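Local structure of angiotensin-converting enzyme (Anopheles gambiae, 6S1Y) at residues H32-A37 and K51-A56; L93-P99 and Q180-N185; K153-V157 and P471-R475; H222-R226 and V238-I244; Q506-A510 and L561-M567. The protein is a zinc metallopeptidase of the angiotensin-converting enzyme family, probably trimming short peptides from their C-terminal end in the mosquito. All coordinates share one frame; numbering follows the deposited sequence.

Contact 1: H32-A37 and K51-A56; sequences HQTLAA and KKTKAA
Ala-36 and Ala-55 meet methyl to methyl, CB to CB 3.8 Å, at the centre of an antiparallel helix pair whose segment axes come within 8.2 Å at an angle of 167°. Small residues permit this closeness: Ala-36 CB also rests against the backbone of Lys-51 and Lys-52. The imidazole of His-32, swung beside its own carbonyl carbon by a chi1 of -177°, brings ND1 to 3.7 Å from Ala-55 CB. On the next residue, Gln-33 CG lies 3.6 Å from Ala-56 CA. The extended chain of Lys-52 runs past Ala-37, Lys-52 CE lying 4.1 Å from Ala-37 CB.

Polar links are made through water. One water donates to both Gln-33 O and Lys-52 O, joining carbonyls of the two helices. A second donates to Ala-37 O and accepts from Lys-52 NZ, holding the ammonium end near the first helix.

The two helices, 12-42 and 46-70, form a hairpin in the N-terminal part of the chain. Ala-56 packs on Phe-103 and Leu-107 of helix 100-119, while Thr-34 and Ala-37 touch Trp-331 of strand 329-332.

Contact 2: L93-P99 and Q180-N185; sequences LGYAALP and QAALRN
The loop joining helix 81-90 to helix 100-119 packs here, through a short 3-10 turn at 95-97, on the C-terminal end of helix 168-184, with Ala-181 fitted between Tyr-95 and Leu-98. Ala-181 CB lies 3.9 Å from Tyr-95 CD1 and equally close to Leu-98 CG. The CD2 branch of Leu-98 reaches back one residue, to 3.7 Å from Gln-180 CB, the two side chains crossing at about a right angle. The hydroxyl of Tyr-95 is hydrogen-bonded to Asp-491 and to Asn-178, a residue of the same helix 168-184.

Arg-184 crosses Pro-99 at about a right angle. A bend at chi3 (142°) turns its guanidinium under the ring of Pro-99, whose CD stands over the centre of one face, 3.6 Å from Arg-184 CZ. Arg-184 CD meanwhile approaches Ala-97 O at 3.6 Å.

Asn-185, just beyond the helix, joins the two backbones. Its ND2 donates to Ala-181 O at 3.2 Å in a nearly straight bond (166°), the oxygen lying close to the amide plane. The same nitrogen makes a weak bond to Gly-94 O, 3.1 Å long but bent to 123°. Asn-185 is thus anchored chiefly to its own helix, and the loop is held largely by apolar packing, with one weak polar link across.

Contact 3: K153-V157 and P471-R475; sequences KYYWV and PPVVR
Pro-472 presses the bump of its pyrrolidine ring onto the flat of the Trp-156 indole, CD standing 3.5 Å from the centroid of the six-membered ring and 13° off its normal, a CH-pi contact over the face. The indole is the wedge: with CG anti to the backbone N (chi1 -171°), it leaves helix 149-163 and pushes into a hollow lined by Pro-471, Pro-472 and Arg-475. Pro-471 CB closes on Trp-156 CH2 at 3.7 Å. This hollow belongs to the loop between strands 469-470 and 475-476, each a member of a different two-stranded parallel sheet. Arg-475, folded back by bends at chi2 and chi3, sets its guanidinium almost perpendicular to the indole (89°), NE meeting the ring edge 3.9 Å from Trp-156 CZ3; Asp-481 and Asn-161 hold its terminal nitrogens. Val-473 sets its two methyls against side chains one helical turn apart, CG1 lying 3.6 Å from Lys-153 CD and CG2 3.9 Å from Val-157 CG2.

Contact 4: H222-R226 and V238-I244; sequences HAYVR and VSPTGPI
A loop that turns back from the C-terminal end of helix 203-233 toward strand 244-245 wraps its carbonyls round the guanidinium of Arg-226. Arg-226 NH1 donates to Gly-242 O at 2.8 Å (148°); the acceptor lies in the guanidinium plane, although the nitrogen stands above the plane of the carbonyl. Pro-240 O lies over the centre of one guanidinium face, 3.3 Å from Arg-226 NE, at an angle too poor for a bond. On the opposite face, offset toward the rim, sits CE1 of His-222. The aliphatic part of Arg-226 is extended as far as CD, which passes 3.5 Å from Ser-239 O, and a turn at chi3 (66°) then directs the head along the loop. Carbonyl oxygens gathered in this way would be expected to stabilise the buried positive charge; NH2 has further acceptors in His-593 O and Gly-595 O.

Within the loop, Ser-239 OG accepts from Thr-241 N in an ST turn and from Gly-242 N in an ST motif, each at 3.0 Å. Where the loop ends, Ile-244 enters a strand paired in parallel with 469-470, and its CD1 lies over one face of the His-222 ring, offset toward the rim, a CH-pi contact 3.8 Å from the centroid. Ile-244 CG1 packs 3.8 Å from Arg-226 CB, while NE2 of the histidine is hydrogen-bonded to Gly-468 O.

Contact 5: Q506-A510 and L561-M567; sequences QFHRA and LTGERKM
Gln-506 donates from NE2 to Lys-566 O, 3.0 Å and nearly straight at 173°, joining helix 495-514 to the loop that follows helix 554-562, where an ST turn at Thr-562, OG1 accepting from Glu-564 N, leads the chain out of the helix. The bond lies in both the amide and the carbonyl plane, and OE1 accepts from Ser-568 N, so both ends of the amide are held. Phe-507 follows, packing against the end of the second helix: its CD1 lies 3.9 Å from Leu-561 CD2, and Thr-562 CG2 sits at the ring edge. The same ring meets Phe-383 edge-to-face. Further on, Arg-509 reaches Glu-564 by a long salt bridge, NH2 to OE1 3.7 Å, with guanidinium and carboxylate planes 67° apart. A water reinforces it, accepting from Arg-509 NH2 at 2.9 Å and donating to Glu-564 OE2 at 2.8 Å. Ala-510 tucks its methyl against the helix end, CB 3.3 Å from Leu-561 O.

Overall arrangement
From the N terminus, contact 1 closes first, a short hairpin between helices 12-42 and 46-70. Contact 2 then closes a mostly helical loop by returning helix 168-184 to the segment before helix 100-119; its centre is about 19 Å from that of contact 1, on the same side of the chain's centre. Contact 3 crosses it in sequence, opening on helix 149-163 and closing more than 300 residues later. Nested inside that long loop is contact 4, a local return from helix 203-233; the centres of contacts 3 and 4 are about 17 Å apart, and paired strands 244-245 and 469-470 connect their loops. Contact 5 closes last, joining helix 495-514 to the end of helix 554-562 and the loop after it, across the chain's centre from contact 3.

Contact 1: H32-A37 and K51-A56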
# COMPACT_ATOMS: atom_id res chain seq x y z
N HIS A 32 -25.04 0.28 -1.32
CA HIS A 32 -25.53 -1.09 -1.42
C HIS A 32 -24.45 -1.99 -2.00
O HIS A 32 -24.23 -3.11 -1.54
CB HIS A 32 -26.80 -1.13 -2.28
CG HIS A 32 -27.42 -2.49 -2.38
ND1 HIS A 32 -27.41 -3.23 -3.54
CD2 HIS A 32 -28.05 -3.25 -1.45
CE1 HIS A 32 -28.01 -4.39 -3.33
NE2 HIS A 32 -28.41 -4.42 -2.06
N GLN A 33 -23.72 -1.50 -2.99
CA GLN A 33 -22.69 -2.31 -3.62
C GLN A 33 -21.52 -2.55 -2.67
O GLN A 33 -21.05 -3.68 -2.52
CB GLN A 33 -22.24 -1.63 -4.90
CG GLN A 33 -21.21 -2.39 -5.66
CD GLN A 33 -19.92 -1.64 -5.69
OE1 GLN A 33 -19.70 -0.79 -6.55
NE2 GLN A 33 -19.06 -1.93 -4.71
N THR A 34 -21.07 -1.50 -1.98
CA THR A 34 -20.01 -1.65 -1.00
C THR A 34 -20.40 -2.67 0.07
O THR A 34 -19.58 -3.51 0.47
CB THR A 34 -19.70 -0.31 -0.36
OG1 THR A 34 -19.16 0.58 -1.34
CG2 THR A 34 -18.71 -0.48 0.75
N LEU A 35 -21.64 -2.60 0.54
CA LEU A 35 -22.08 -3.49 1.60
C LEU A 35 -21.99 -4.94 1.17
O LEU A 35 -21.51 -5.80 1.93
CB LEU A 35 -23.51 -3.12 2.00
CG LEU A 35 -23.90 -3.32 3.46
CD1 LEU A 35 -25.30 -2.73 3.66
CD2 LEU A 35 -23.84 -4.78 3.86
N ALA A 36 -22.44 -5.25 -0.05
CA ALA A 36 -22.36 -6.62 -0.53
C ALA A 36 -20.92 -7.07 -0.69
O ALA A 36 -20.60 -8.24 -0.44
CB ALA A 36 -23.13 -6.75 -1.84
N ALA A 37 -20.03 -6.15 -1.09
CA ALA A 37 -18.61 -6.49 -1.21
C ALA A 37 -18.00 -6.79 0.15
O ALA A 37 -17.21 -7.73 0.30
CB ALA A 37 -17.86 -5.35 -1.91
N LYS A 51 -24.15 -12.26 -4.78
CA LYS A 51 -24.74 -11.01 -4.31
C LYS A 51 -23.79 -9.83 -4.53
O LYS A 51 -24.23 -8.72 -4.86
CB LYS A 51 -25.12 -11.13 -2.84
CG LYS A 51 -26.56 -11.55 -2.64
CD LYS A 51 -26.89 -11.81 -1.17
CE LYS A 51 -25.90 -11.15 -0.20
NZ LYS A 51 -26.37 -11.23 1.23
N LYS A 52 -22.49 -10.05 -4.37
CA LYS A 52 -21.54 -8.97 -4.62
C LYS A 52 -21.61 -8.53 -6.08
O LYS A 52 -21.63 -7.33 -6.38
CB LYS A 52 -20.12 -9.40 -4.26
CG LYS A 52 -19.05 -8.48 -4.84
CD LYS A 52 -17.65 -8.87 -4.38
CE LYS A 52 -16.60 -7.89 -4.89
NZ LYS A 52 -15.35 -8.00 -4.08
N THR A 53 -21.62 -9.48 -7.02
CA THR A 53 -21.62 -9.06 -8.41
C THR A 53 -22.99 -8.56 -8.84
O THR A 53 -23.08 -7.62 -9.64
CB THR A 53 -21.13 -10.18 -9.33
OG1 THR A 53 -22.12 -11.20 -9.44
CG2 THR A 53 -19.85 -10.82 -8.80
N LYS A 54 -24.07 -9.14 -8.31
CA LYS A 54 -25.40 -8.57 -8.57
C LYS A 54 -25.46 -7.11 -8.14
O LYS A 54 -25.89 -6.24 -8.91
CB LYS A 54 -26.47 -9.38 -7.84
CG LYS A 54 -27.90 -8.99 -8.28
CD LYS A 54 -28.92 -9.05 -7.14
CE LYS A 54 -30.03 -7.98 -7.31
NZ LYS A 54 -30.60 -7.97 -8.71
N ALA A 55 -25.06 -6.81 -6.91
CA ALA A 55 -25.12 -5.43 -6.44
C ALA A 55 -24.18 -4.54 -7.25
O ALA A 55 -24.48 -3.36 -7.48
CB ALA A 55 -24.77 -5.36 -4.95
N ALA A 56 -23.05 -5.09 -7.70
CA ALA A 56 -22.18 -4.33 -8.59
C ALA A 56 -22.83 -4.12 -9.95
O ALA A 56 -22.75 -3.03 -10.52
CB ALA A 56 -20.83 -5.05 -8.74
O HOH W 1 -20.27 -5.44 -4.91
O HOH W 2 -14.93 -8.17 -1.64

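Contact 2: L93-P99 and Q180-N185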
# COMPACT_ATOMS: atom_id res chain seq x y z
N LEU A 93 -17.16 6.39 -15.77
CA LEU A 93 -17.77 5.07 -15.63
C LEU A 93 -16.78 3.99 -15.22
O LEU A 93 -17.14 3.09 -14.45
CB LEU A 93 -18.43 4.65 -16.95
CG LEU A 93 -19.60 5.49 -17.47
CD1 LEU A 93 -20.08 4.91 -18.78
CD2 LEU A 93 -20.72 5.50 -16.46
N GLY A 94 -15.55 4.04 -15.75
CA GLY A 94 -14.62 2.95 -15.54
C GLY A 94 -15.20 1.66 -16.09
O GLY A 94 -15.72 1.60 -17.21
N TYR A 95 -15.11 0.60 -15.28
CA TYR A 95 -15.57 -0.71 -15.72
C TYR A 95 -17.05 -0.70 -16.07
O TYR A 95 -17.50 -1.49 -16.92
CB TYR A 95 -15.31 -1.76 -14.64
CG TYR A 95 -13.84 -2.12 -14.44
CD1 TYR A 95 -12.87 -1.64 -15.31
CD2 TYR A 95 -13.44 -2.94 -13.39
CE1 TYR A 95 -11.55 -1.96 -15.13
CE2 TYR A 95 -12.11 -3.27 -13.20
CZ TYR A 95 -11.17 -2.78 -14.08
OH TYR A 95 -9.83 -3.10 -13.91
N ALA A 96 -17.83 0.17 -15.43
CA ALA A 96 -19.26 0.21 -15.71
C ALA A 96 -19.55 0.57 -17.15
O ALA A 96 -20.69 0.42 -17.58
CB ALA A 96 -19.96 1.19 -14.76
N ALA A 97 -18.56 1.02 -17.92
CA ALA A 97 -18.79 1.30 -19.34
C ALA A 97 -19.08 0.05 -20.15
O ALA A 97 -19.53 0.16 -21.29
CB ALA A 97 -17.60 2.03 -19.95
N LEU A 98 -18.84 -1.13 -19.60
CA LEU A 98 -18.99 -2.33 -20.41
C LEU A 98 -20.44 -2.80 -20.45
O LEU A 98 -21.19 -2.60 -19.49
CB LEU A 98 -18.11 -3.46 -19.87
CG LEU A 98 -16.60 -3.29 -19.89
CD1 LEU A 98 -15.99 -4.23 -18.85
CD2 LEU A 98 -16.01 -3.57 -21.27
N PRO A 99 -20.86 -3.45 -21.53
CA PRO A 99 -22.15 -4.16 -21.49
C PRO A 99 -22.15 -5.12 -20.30
O PRO A 99 -21.11 -5.68 -19.93
CB PRO A 99 -22.21 -4.90 -22.83
CG PRO A 99 -20.80 -4.89 -23.37
CD PRO A 99 -20.14 -3.67 -22.80
N GLN A 180 -10.88 -3.51 -22.84
CA GLN A 180 -12.14 -3.11 -23.47
C GLN A 180 -12.78 -1.94 -22.72
O GLN A 180 -13.37 -1.05 -23.34
CB GLN A 180 -13.11 -4.29 -23.52
CG GLN A 180 -12.79 -5.28 -24.61
CD GLN A 180 -12.77 -4.61 -25.98
OE1 GLN A 180 -11.78 -4.71 -26.71
NE2 GLN A 180 -13.85 -3.90 -26.32
N ALA A 181 -12.68 -1.93 -21.39
CA ALA A 181 -13.30 -0.86 -20.64
C ALA A 181 -12.56 0.46 -20.83
O ALA A 181 -13.18 1.53 -20.86
CB ALA A 181 -13.37 -1.23 -19.16
N ALA A 182 -11.24 0.40 -20.95
CA ALA A 182 -10.47 1.61 -21.19
C ALA A 182 -10.78 2.21 -22.55
O ALA A 182 -10.93 3.43 -22.69
CB ALA A 182 -8.97 1.31 -21.07
N LEU A 183 -10.87 1.36 -23.58
CA LEU A 183 -11.23 1.81 -24.92
C LEU A 183 -12.63 2.44 -24.94
O LEU A 183 -12.82 3.53 -25.50
CB LEU A 183 -11.16 0.64 -25.90
CG LEU A 183 -9.77 0.03 -26.10
CD1 LEU A 183 -9.78 -1.07 -27.14
CD2 LEU A 183 -8.80 1.11 -26.52
N ARG A 184 -13.60 1.78 -24.30
CA ARG A 184 -14.95 2.33 -24.22
C ARG A 184 -15.00 3.64 -23.44
O ARG A 184 -16.02 4.34 -23.51
CB ARG A 184 -15.90 1.32 -23.59
CG ARG A 184 -16.20 0.12 -24.46
CD ARG A 184 -17.25 -0.79 -23.85
NE ARG A 184 -18.14 -1.33 -24.88
CZ ARG A 184 -18.03 -2.53 -25.43
NH1 ARG A 184 -17.05 -3.37 -25.06
NH2 ARG A 184 -18.90 -2.91 -26.35
N ASN A 185 -13.95 4.00 -22.70
CA ASN A 185 -13.87 5.29 -22.02
C ASN A 185 -12.96 6.27 -22.73
O ASN A 185 -12.67 7.34 -22.19
CB ASN A 185 -13.39 5.10 -20.58
CG ASN A 185 -14.52 4.94 -19.59
OD1 ASN A 185 -14.99 5.92 -19.00
ND2 ASN A 185 -14.95 3.70 -19.37

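Contact 3: K153-V157 and P471-R475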
# COMPACT_ATOMS: atom_id res chain seq x y z
N LYS A 153 12.67 -21.62 1.47
CA LYS A 153 12.53 -21.91 0.05
C LYS A 153 11.30 -22.79 -0.23
O LYS A 153 10.53 -22.52 -1.16
CB LYS A 153 13.80 -22.57 -0.47
CG LYS A 153 13.66 -23.21 -1.81
CD LYS A 153 15.01 -23.44 -2.45
CE LYS A 153 15.79 -24.51 -1.76
NZ LYS A 153 17.25 -24.36 -2.12
N TYR A 154 11.08 -23.81 0.60
CA TYR A 154 9.89 -24.65 0.46
C TYR A 154 8.62 -23.81 0.50
O TYR A 154 7.77 -23.90 -0.39
CB TYR A 154 9.87 -25.72 1.57
CG TYR A 154 8.51 -26.40 1.77
CD1 TYR A 154 8.13 -27.47 0.98
CD2 TYR A 154 7.63 -25.96 2.75
CE1 TYR A 154 6.90 -28.08 1.16
CE2 TYR A 154 6.41 -26.57 2.94
CZ TYR A 154 6.05 -27.64 2.14
OH TYR A 154 4.81 -28.25 2.32
N TYR A 155 8.49 -22.94 1.50
CA TYR A 155 7.25 -22.18 1.59
C TYR A 155 7.13 -21.17 0.46
O TYR A 155 6.04 -20.88 -0.01
CB TYR A 155 7.12 -21.48 2.94
CG TYR A 155 6.80 -22.44 4.08
CD1 TYR A 155 5.56 -23.09 4.17
CD2 TYR A 155 7.73 -22.68 5.09
CE1 TYR A 155 5.27 -23.95 5.22
CE2 TYR A 155 7.46 -23.54 6.12
CZ TYR A 155 6.24 -24.17 6.20
OH TYR A 155 6.00 -25.02 7.25
N TRP A 156 8.25 -20.57 0.05
CA TRP A 156 8.21 -19.65 -1.09
C TRP A 156 7.67 -20.37 -2.32
O TRP A 156 6.72 -19.90 -2.96
CB TRP A 156 9.60 -19.08 -1.34
CG TRP A 156 9.65 -17.96 -2.34
CD1 TRP A 156 9.82 -16.64 -2.07
CD2 TRP A 156 9.54 -18.07 -3.76
NE1 TRP A 156 9.83 -15.91 -3.26
CE2 TRP A 156 9.66 -16.77 -4.30
CE3 TRP A 156 9.36 -19.15 -4.64
CZ2 TRP A 156 9.58 -16.51 -5.67
CZ3 TRP A 156 9.28 -18.89 -6.02
CH2 TRP A 156 9.40 -17.58 -6.51
N VAL A 157 8.22 -21.56 -2.61
CA VAL A 157 7.78 -22.35 -3.75
C VAL A 157 6.31 -22.76 -3.62
O VAL A 157 5.54 -22.67 -4.58
CB VAL A 157 8.69 -23.58 -3.93
CG1 VAL A 157 8.08 -24.56 -4.95
CG2 VAL A 157 10.10 -23.13 -4.33
N PRO A 471 14.05 -14.91 -7.34
CA PRO A 471 13.50 -16.13 -6.75
C PRO A 471 14.59 -17.04 -6.22
O PRO A 471 15.73 -17.04 -6.71
CB PRO A 471 12.77 -16.79 -7.93
CG PRO A 471 12.47 -15.69 -8.88
CD PRO A 471 13.60 -14.72 -8.73
N PRO A 472 14.24 -17.91 -5.26
CA PRO A 472 15.21 -18.87 -4.72
C PRO A 472 15.44 -20.09 -5.60
O PRO A 472 16.35 -20.88 -5.31
CB PRO A 472 14.55 -19.28 -3.40
CG PRO A 472 13.08 -19.28 -3.78
CD PRO A 472 12.91 -18.07 -4.65
N VAL A 473 14.62 -20.30 -6.62
CA VAL A 473 14.74 -21.43 -7.53
C VAL A 473 14.51 -20.88 -8.94
O VAL A 473 13.97 -19.79 -9.12
CB VAL A 473 13.72 -22.54 -7.25
CG1 VAL A 473 13.93 -23.16 -5.87
CG2 VAL A 473 12.30 -21.99 -7.40
N VAL A 474 14.88 -21.68 -9.93
CA VAL A 474 14.64 -21.29 -11.31
C VAL A 474 13.15 -21.31 -11.60
O VAL A 474 12.46 -22.28 -11.27
CB VAL A 474 15.41 -22.23 -12.26
CG1 VAL A 474 15.06 -21.95 -13.71
CG2 VAL A 474 16.91 -22.08 -12.03
N ARG A 475 12.64 -20.24 -12.20
CA ARG A 475 11.27 -20.16 -12.70
C ARG A 475 11.28 -20.21 -14.24
O ARG A 475 12.30 -19.96 -14.88
CB ARG A 475 10.57 -18.87 -12.23
CG ARG A 475 10.66 -18.59 -10.71
CD ARG A 475 9.99 -19.66 -9.85
NE ARG A 475 8.54 -19.52 -9.81
CZ ARG A 475 7.72 -20.46 -9.37
NH1 ARG A 475 8.21 -21.63 -8.98
NH2 ARG A 475 6.40 -20.24 -9.35

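Contact 4: H222-R226 and V238-I244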
# COMPACT_ATOMS: atom_id res chain seq x y z
N HIS A 222 20.95 -1.92 -0.27
CA HIS A 222 21.00 -3.25 -0.85
C HIS A 222 22.36 -3.90 -0.69
O HIS A 222 22.46 -5.08 -0.36
CB HIS A 222 20.64 -3.15 -2.34
CG HIS A 222 20.80 -4.43 -3.09
ND1 HIS A 222 22.03 -4.96 -3.41
CD2 HIS A 222 19.87 -5.28 -3.60
CE1 HIS A 222 21.85 -6.09 -4.05
NE2 HIS A 222 20.56 -6.31 -4.19
N ALA A 223 23.43 -3.14 -0.91
CA ALA A 223 24.77 -3.72 -0.84
C ALA A 223 25.13 -4.11 0.58
O ALA A 223 25.79 -5.13 0.81
CB ALA A 223 25.79 -2.74 -1.40
N TYR A 224 24.73 -3.31 1.56
CA TYR A 224 25.02 -3.66 2.95
C TYR A 224 24.23 -4.89 3.39
O TYR A 224 24.79 -5.82 3.98
CB TYR A 224 24.72 -2.47 3.86
CG TYR A 224 25.17 -2.70 5.29
CD1 TYR A 224 26.49 -2.48 5.65
CD2 TYR A 224 24.30 -3.20 6.25
CE1 TYR A 224 26.93 -2.72 6.93
CE2 TYR A 224 24.73 -3.43 7.57
CZ TYR A 224 26.05 -3.19 7.90
OH TYR A 224 26.50 -3.41 9.17
N VAL A 225 22.94 -4.93 3.08
CA VAL A 225 22.12 -6.09 3.44
C VAL A 225 22.71 -7.35 2.84
O VAL A 225 22.86 -8.38 3.52
CB VAL A 225 20.66 -5.88 3.00
CG1 VAL A 225 19.82 -7.13 3.21
CG2 VAL A 225 20.05 -4.71 3.76
N ARG A 226 23.05 -7.31 1.55
CA ARG A 226 23.62 -8.49 0.91
C ARG A 226 24.92 -8.92 1.59
O ARG A 226 25.14 -10.12 1.81
CB ARG A 226 23.86 -8.20 -0.57
CG ARG A 226 24.64 -9.28 -1.35
CD ARG A 226 24.68 -8.99 -2.84
NE ARG A 226 25.43 -7.78 -3.17
CZ ARG A 226 25.50 -7.26 -4.40
NH1 ARG A 226 24.87 -7.85 -5.39
NH2 ARG A 226 26.21 -6.16 -4.62
N VAL A 238 24.35 -16.94 -0.70
CA VAL A 238 24.25 -15.53 -1.06
C VAL A 238 25.48 -15.15 -1.87
O VAL A 238 26.59 -15.02 -1.33
CB VAL A 238 24.12 -14.63 0.18
CG1 VAL A 238 23.87 -13.19 -0.28
CG2 VAL A 238 23.00 -15.12 1.12
N SER A 239 25.29 -14.92 -3.15
CA SER A 239 26.36 -14.44 -3.99
C SER A 239 26.78 -13.04 -3.56
O SER A 239 25.94 -12.20 -3.25
CB SER A 239 25.92 -14.42 -5.45
OG SER A 239 26.80 -13.59 -6.15
N PRO A 240 28.08 -12.73 -3.56
CA PRO A 240 28.49 -11.35 -3.27
C PRO A 240 28.18 -10.38 -4.39
O PRO A 240 28.27 -9.16 -4.15
CB PRO A 240 29.99 -11.47 -3.04
CG PRO A 240 30.41 -12.63 -3.88
CD PRO A 240 29.24 -13.60 -3.88
N THR A 241 27.84 -10.84 -5.60
CA THR A 241 27.69 -9.94 -6.74
C THR A 241 26.36 -10.04 -7.44
O THR A 241 26.05 -9.15 -8.24
CB THR A 241 28.77 -10.23 -7.80
OG1 THR A 241 28.66 -11.60 -8.18
CG2 THR A 241 30.17 -9.93 -7.27
N GLY A 242 25.60 -11.11 -7.23
CA GLY A 242 24.33 -11.27 -7.88
C GLY A 242 23.19 -10.71 -7.05
O GLY A 242 23.38 -10.20 -5.95
N PRO A 243 21.98 -10.81 -7.58
CA PRO A 243 20.81 -10.36 -6.82
C PRO A 243 20.63 -11.18 -5.55
O PRO A 243 21.09 -12.32 -5.46
CB PRO A 243 19.64 -10.57 -7.79
CG PRO A 243 20.27 -10.72 -9.15
CD PRO A 243 21.63 -11.34 -8.90
N ILE A 244 19.95 -10.59 -4.57
CA ILE A 244 19.73 -11.26 -3.28
C ILE A 244 18.63 -12.31 -3.45
O ILE A 244 17.55 -11.97 -3.95
CB ILE A 244 19.35 -10.25 -2.20
CG1 ILE A 244 20.44 -9.22 -2.00
CG2 ILE A 244 19.03 -10.97 -0.91
CD1 ILE A 244 19.97 -8.04 -1.17

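Contact 5: Q506-A510 and L561-M567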
# COMPACT_ATOMS: atom_id res chain seq x y z
N GLN A 506 6.98 14.52 2.60
CA GLN A 506 6.60 15.93 2.48
C GLN A 506 5.57 16.31 3.54
O GLN A 506 5.70 17.35 4.19
CB GLN A 506 6.08 16.21 1.08
CG GLN A 506 7.11 15.94 -0.01
CD GLN A 506 6.61 16.22 -1.39
OE1 GLN A 506 6.31 15.29 -2.16
NE2 GLN A 506 6.54 17.49 -1.74
N PHE A 507 4.55 15.47 3.74
CA PHE A 507 3.55 15.71 4.77
C PHE A 507 4.18 15.69 6.16
O PHE A 507 3.92 16.56 6.99
CB PHE A 507 2.44 14.65 4.67
CG PHE A 507 1.63 14.69 3.39
CD1 PHE A 507 1.63 15.80 2.57
CD2 PHE A 507 0.82 13.62 3.05
CE1 PHE A 507 0.85 15.83 1.43
CE2 PHE A 507 0.04 13.65 1.91
CZ PHE A 507 0.05 14.75 1.09
N HIS A 508 5.01 14.67 6.43
CA HIS A 508 5.68 14.57 7.73
C HIS A 508 6.52 15.80 8.02
O HIS A 508 6.53 16.30 9.15
CB HIS A 508 6.54 13.31 7.75
CG HIS A 508 7.33 13.10 9.01
ND1 HIS A 508 6.75 12.83 10.22
CD2 HIS A 508 8.67 13.07 9.22
CE1 HIS A 508 7.68 12.65 11.13
NE2 HIS A 508 8.86 12.79 10.55
N ARG A 509 7.26 16.28 7.03
CA ARG A 509 8.11 17.45 7.23
C ARG A 509 7.26 18.67 7.59
O ARG A 509 7.61 19.43 8.50
CB ARG A 509 8.93 17.72 5.98
CG ARG A 509 9.75 19.03 6.02
CD ARG A 509 10.76 19.11 4.90
NE ARG A 509 10.13 19.20 3.59
CZ ARG A 509 10.79 19.20 2.44
NH1 ARG A 509 12.12 19.13 2.43
NH2 ARG A 509 10.12 19.28 1.30
N ALA A 510 6.16 18.87 6.87
CA ALA A 510 5.28 20.00 7.15
C ALA A 510 4.65 19.88 8.53
O ALA A 510 4.54 20.88 9.26
CB ALA A 510 4.21 20.09 6.07
N LEU A 561 -1.32 21.87 3.19
CA LEU A 561 -0.51 21.40 4.30
C LEU A 561 0.96 21.76 4.17
O LEU A 561 1.62 21.98 5.19
CB LEU A 561 -0.63 19.88 4.42
CG LEU A 561 0.24 19.23 5.49
CD1 LEU A 561 0.01 19.86 6.82
CD2 LEU A 561 -0.06 17.76 5.53
N THR A 562 1.48 21.83 2.96
CA THR A 562 2.92 21.95 2.75
C THR A 562 3.36 23.27 2.14
O THR A 562 4.57 23.55 2.15
CB THR A 562 3.41 20.82 1.82
OG1 THR A 562 3.07 21.12 0.46
CG2 THR A 562 2.76 19.50 2.20
N GLY A 563 2.45 24.08 1.61
CA GLY A 563 2.85 25.24 0.85
C GLY A 563 3.51 24.93 -0.47
O GLY A 563 3.88 25.85 -1.21
N GLU A 564 3.67 23.66 -0.80
CA GLU A 564 4.20 23.24 -2.08
C GLU A 564 3.08 22.59 -2.87
O GLU A 564 2.08 22.12 -2.31
CB GLU A 564 5.37 22.27 -1.91
CG GLU A 564 6.60 22.90 -1.28
CD GLU A 564 7.64 21.86 -0.92
OE1 GLU A 564 7.23 20.74 -0.47
OE2 GLU A 564 8.84 22.16 -1.07
N ARG A 565 3.25 22.57 -4.18
CA ARG A 565 2.22 22.06 -5.08
C ARG A 565 2.71 20.89 -5.92
O ARG A 565 2.02 20.49 -6.86
CB ARG A 565 1.73 23.19 -5.98
CG ARG A 565 1.25 24.41 -5.18
CD ARG A 565 0.88 25.58 -6.08
NE ARG A 565 0.15 25.15 -7.27
CZ ARG A 565 -1.16 24.89 -7.30
NH1 ARG A 565 -1.90 25.02 -6.21
NH2 ARG A 565 -1.72 24.50 -8.43
N LYS A 566 3.87 20.31 -5.60
CA LYS A 566 4.36 19.18 -6.38
C LYS A 566 4.92 18.08 -5.48
O LYS A 566 5.41 18.33 -4.37
CB LYS A 566 5.42 19.65 -7.39
CG LYS A 566 4.78 20.36 -8.60
CD LYS A 566 5.79 20.82 -9.64
CE LYS A 566 5.13 21.04 -11.01
NZ LYS A 566 4.74 19.75 -11.70
N MET A 567 4.78 16.85 -5.95
CA MET A 567 5.50 15.73 -5.37
C MET A 567 7.00 15.93 -5.59
O MET A 567 7.44 16.27 -6.70
CB MET A 567 5.03 14.43 -6.02
CG MET A 567 5.87 13.20 -5.74
SD MET A 567 5.11 11.72 -6.48
CE MET A 567 5.83 11.73 -8.13
O HOH W 3 10.35 19.83 -1.53